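Side-chain contact in cycloalternan-forming enzyme (Listeria monocytogenes serovar 1/2a, PDB 5F7U), which is a multidomain member of glycoside hydrolase family 31, with a TIM-barrel core and a family 6 carbohydrate-binding module near its C-terminus: residues K1012-L1017 against A1048-G1053. The protein carries 1 engineered substitution. Residues are numbered along the deposited sequence; the frame is centred on the assembly and turned at random.
With GLC (alpha-D-glucopyranose), chain D.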
ATOM      1  N   LYS A1012      34.103 -30.002  17.720  1.00 20.67           N
ATOM      2  CA  LYS A1012      35.309 -30.014  16.882  1.00 22.03           C
ATOM      3  C   LYS A1012      35.584 -31.378  16.246  1.00 22.23           C
ATOM      4  O   LYS A1012      35.424 -32.414  16.881  1.00 22.53           O
ATOM      5  CB  LYS A1012      36.502 -29.605  17.756  1.00 23.99           C
ATOM      6  CG  LYS A1012      37.860 -29.467  17.075  1.00 25.77           C
ATOM      7  CD  LYS A1012      38.945 -29.000  18.044  1.00 28.00           C
ATOM      8  CE  LYS A1012      39.288 -30.032  19.110  1.00 29.84           C
ATOM      9  NZ  LYS A1012      40.552 -29.689  19.829  1.00 32.65           N
ATOM     10  N   GLN A1013      36.035 -31.368  15.000  1.00 22.38           N
ATOM     11  CA  GLN A1013      36.695 -32.552  14.423  1.00 23.49           C
ATOM     12  C   GLN A1013      37.745 -32.090  13.440  1.00 24.35           C
ATOM     13  O   GLN A1013      37.661 -30.974  12.918  1.00 23.46           O
ATOM     14  CB  GLN A1013      35.689 -33.471  13.730  1.00 23.36           C
ATOM     15  CG  GLN A1013      34.906 -32.808  12.612  1.00 22.77           C
ATOM     16  CD  GLN A1013      33.959 -33.767  11.942  1.00 23.17           C
ATOM     17  OE1 GLN A1013      34.380 -34.782  11.376  1.00 23.99           O
ATOM     18  NE2 GLN A1013      32.670 -33.470  12.023  1.00 22.82           N
ATOM     19  N   GLN A1014      38.718 -32.958  13.166  1.00 25.83           N
ATOM     20  CA  GLN A1014      39.724 -32.652  12.163  1.00 27.33           C
ATOM     21  C   GLN A1014      39.465 -33.470  10.900  1.00 26.95           C
ATOM     22  O   GLN A1014      39.126 -34.651  10.981  1.00 27.33           O
ATOM     23  CB  GLN A1014      41.135 -32.903  12.702  1.00 29.51           C
ATOM     24  CG  GLN A1014      42.225 -32.238  11.860  1.00 31.50           C
ATOM     25  CD  GLN A1014      43.638 -32.451  12.381  1.00 34.29           C
ATOM     26  OE1 GLN A1014      44.063 -33.580  12.645  1.00 36.27           O
ATOM     27  NE2 GLN A1014      44.387 -31.359  12.504  1.00 35.14           N
ATOM     28  N   ILE A1015      39.627 -32.833   9.744  1.00 26.02           N
ATOM     29  CA  ILE A1015      39.358 -33.487   8.466  1.00 26.05           C
ATOM     30  C   ILE A1015      40.634 -33.555   7.637  1.00 26.96           C
ATOM     31  O   ILE A1015      41.477 -32.659   7.707  1.00 27.24           O
ATOM     32  CB  ILE A1015      38.222 -32.813   7.663  1.00 25.09           C
ATOM     33  CG1 ILE A1015      38.618 -31.406   7.186  1.00 25.26           C
ATOM     34  CG2 ILE A1015      36.945 -32.782   8.506  1.00 24.41           C
ATOM     35  CD1 ILE A1015      37.602 -30.729   6.266  1.00 24.72           C
ATOM     36  N   THR A1016      40.747 -34.628   6.869  1.00 27.59           N
ATOM     37  CA  THR A1016      41.904 -34.884   6.011  1.00 28.83           C
ATOM     38  C   THR A1016      41.513 -34.619   4.579  1.00 28.01           C
ATOM     39  O   THR A1016      40.491 -35.124   4.089  1.00 27.69           O
ATOM     40  CB  THR A1016      42.392 -36.332   6.162  1.00 30.75           C
ATOM     41  OG1 THR A1016      42.897 -36.503   7.486  1.00 32.39           O
ATOM     42  CG2 THR A1016      43.515 -36.645   5.172  1.00 32.23           C
ATOM     43  N   LEU A1017      42.326 -33.809   3.917  1.00 28.01           N
ATOM     44  CA  LEU A1017      42.076 -33.408   2.558  1.00 27.42           C
ATOM     45  C   LEU A1017      43.277 -33.842   1.722  1.00 28.82           C
ATOM     46  O   LEU A1017      44.267 -33.112   1.658  1.00 29.68           O
ATOM     47  CB  LEU A1017      41.875 -31.899   2.506  1.00 26.62           C
ATOM     48  CG  LEU A1017      40.747 -31.362   3.391  1.00 25.49           C
ATOM     49  CD1 LEU A1017      40.874 -29.859   3.593  1.00 25.55           C
ATOM     50  CD2 LEU A1017      39.399 -31.739   2.784  1.00 24.33           C
ATOM     51  N   ALA A1048      46.860 -24.875  14.961  1.00 40.47           N
ATOM     52  CA  ALA A1048      48.284 -25.199  15.106  1.00 43.41           C
ATOM     53  C   ALA A1048      48.649 -26.608  14.611  1.00 43.99           C
ATOM     54  O   ALA A1048      49.720 -26.804  14.041  1.00 45.30           O
ATOM     55  CB  ALA A1048      48.747 -24.979  16.541  1.00 45.41           C
ATOM     56  N   ASP A1049      47.745 -27.570  14.800  1.00 43.23           N
ATOM     57  CA  ASP A1049      47.970 -28.937  14.324  1.00 43.74           C
ATOM     58  C   ASP A1049      47.415 -29.198  12.907  1.00 41.06           C
ATOM     59  O   ASP A1049      47.234 -30.350  12.507  1.00 41.27           O
ATOM     60  CB  ASP A1049      47.465 -29.970  15.355  1.00 45.37           C
ATOM     61  CG  ASP A1049      45.956 -29.919  15.583  1.00 44.44           C
ATOM     62  OD1 ASP A1049      45.261 -28.966  15.144  1.00 43.82           O
ATOM     63  OD2 ASP A1049      45.448 -30.864  16.225  1.00 45.29           O
ATOM     64  N   ASP A1050      47.139 -28.127  12.163  1.00 38.16           N
ATOM     65  CA  ASP A1050      46.734 -28.248  10.774  1.00 35.51           C
ATOM     66  C   ASP A1050      47.896 -27.982   9.826  1.00 36.05           C
ATOM     67  O   ASP A1050      48.931 -27.433  10.225  1.00 37.17           O
ATOM     68  CB  ASP A1050      45.528 -27.350  10.470  1.00 33.60           C
ATOM     69  CG  ASP A1050      44.241 -27.911  11.023  1.00 32.34           C
ATOM     70  OD1 ASP A1050      44.007 -29.129  10.871  1.00 32.14           O
ATOM     71  OD2 ASP A1050      43.455 -27.130  11.596  1.00 31.30           O
ATOM     72  N   THR A1051      47.724 -28.386   8.574  1.00 34.72           N
ATOM     73  CA  THR A1051      48.816 -28.314   7.618  1.00 35.94           C
ATOM     74  C   THR A1051      48.367 -28.031   6.180  1.00 34.45           C
ATOM     75  O   THR A1051      47.257 -28.402   5.777  1.00 32.64           O
ATOM     76  CB  THR A1051      49.769 -29.544   7.744  1.00 37.70           C
ATOM     77  OG1 THR A1051      51.020 -29.244   7.122  1.00 39.91           O
ATOM     78  CG2 THR A1051      49.186 -30.799   7.126  1.00 37.15           C
ATOM     79  N   ALA A1052      49.237 -27.324   5.450  1.00 35.35           N
ATOM     80  CA  ALA A1052      49.183 -27.162   3.991  1.00 34.68           C
ATOM     81  C   ALA A1052      48.107 -26.223   3.474  1.00 32.91           C
ATOM     82  O   ALA A1052      47.062 -26.031   4.102  1.00 31.57           O
ATOM     83  CB  ALA A1052      49.111 -28.511   3.280  1.00 34.73           C
ATOM     84  N   GLY A1053      48.391 -25.629   2.316  1.00 33.08           N
ATOM     85  CA  GLY A1053      47.442 -24.757   1.646  1.00 31.23           C
ATOM     86  C   GLY A1053      46.427 -25.544   0.851  1.00 29.54           C
ATOM     87  O   GLY A1053      46.741 -26.610   0.306  1.00 29.72           O
TER
HETATM   88  C1  GLC D   2      50.141 -22.207  -0.143  1.00 36.89           C
HETATM   89  C2  GLC D   2      51.494 -21.654   0.320  1.00 37.54           C
HETATM   90  C3  GLC D   2      52.651 -22.396  -0.372  1.00 37.80           C
HETATM   91  C4  GLC D   2      52.526 -23.919  -0.206  1.00 37.71           C
HETATM   92  C5  GLC D   2      51.110 -24.417  -0.550  1.00 36.66           C
HETATM   93  C6  GLC D   2      50.871 -25.873  -0.157  1.00 34.59           C
HETATM   94  O2  GLC D   2      51.540 -20.247   0.069  1.00 37.47           O
HETATM   95  O3  GLC D   2      53.908 -21.939   0.143  1.00 39.22           O
HETATM   96  O4  GLC D   2      53.479 -24.590  -1.037  1.00 39.47           O
HETATM   97  O5  GLC D   2      50.112 -23.616   0.109  1.00 37.20           O
HETATM   98  O6  GLC D   2      50.964 -26.031   1.262  1.00 34.11           O
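With CG set anti to the backbone N (chi1 -164°) and the chain extended beyond it, Gln1014 carries its amide straight out to Asp1049 and Asp1050; Asp1050, its CG anti to the carbonyl carbon, brings its carboxylate in from the opposite direction. The contact sits in the beta-sandwich of a family 6 carbohydrate-binding module, where edge strand 1011-1017 faces the loop between strands 1039-1045 and 1054-1062. It illustrates how a single side-chain amide can tie an edge strand to a loop. NE2 of Gln1014 donates twice: to the backbone O of Asp1049 at 3.0 Å and to OD1 of Asp1050 at 2.8 Å. Both bonds are bent. The donor stands above the carbonyl plane of Asp1049 and also above the carboxylate of Asp1050, whose plane is turned 49° from the amide. The carboxylate of Asp1049 stays farther off, its OD1 3.7 Å from NE2 of Gln1014.

Asp1050 is buried, and both its carboxylate oxygens are hydrogen-bonded: OD1 also bonds Thr1003 OG1, while OD2 takes Thr1005 OG1 and the backbone N of Glu1047. Two threonines of the neighbouring strand 1002-1008 thus help fix the rotation of the group that Gln1014 meets. Beyond them the loop runs on into a glycan pocket. There Arg1004 holds the O of Ala1052, and the backbone N-H of Gly1053 makes an almost straight (175°) hydrogen bond to O6 of the alpha-D-glucopyranose, N to O6 2.8 Å.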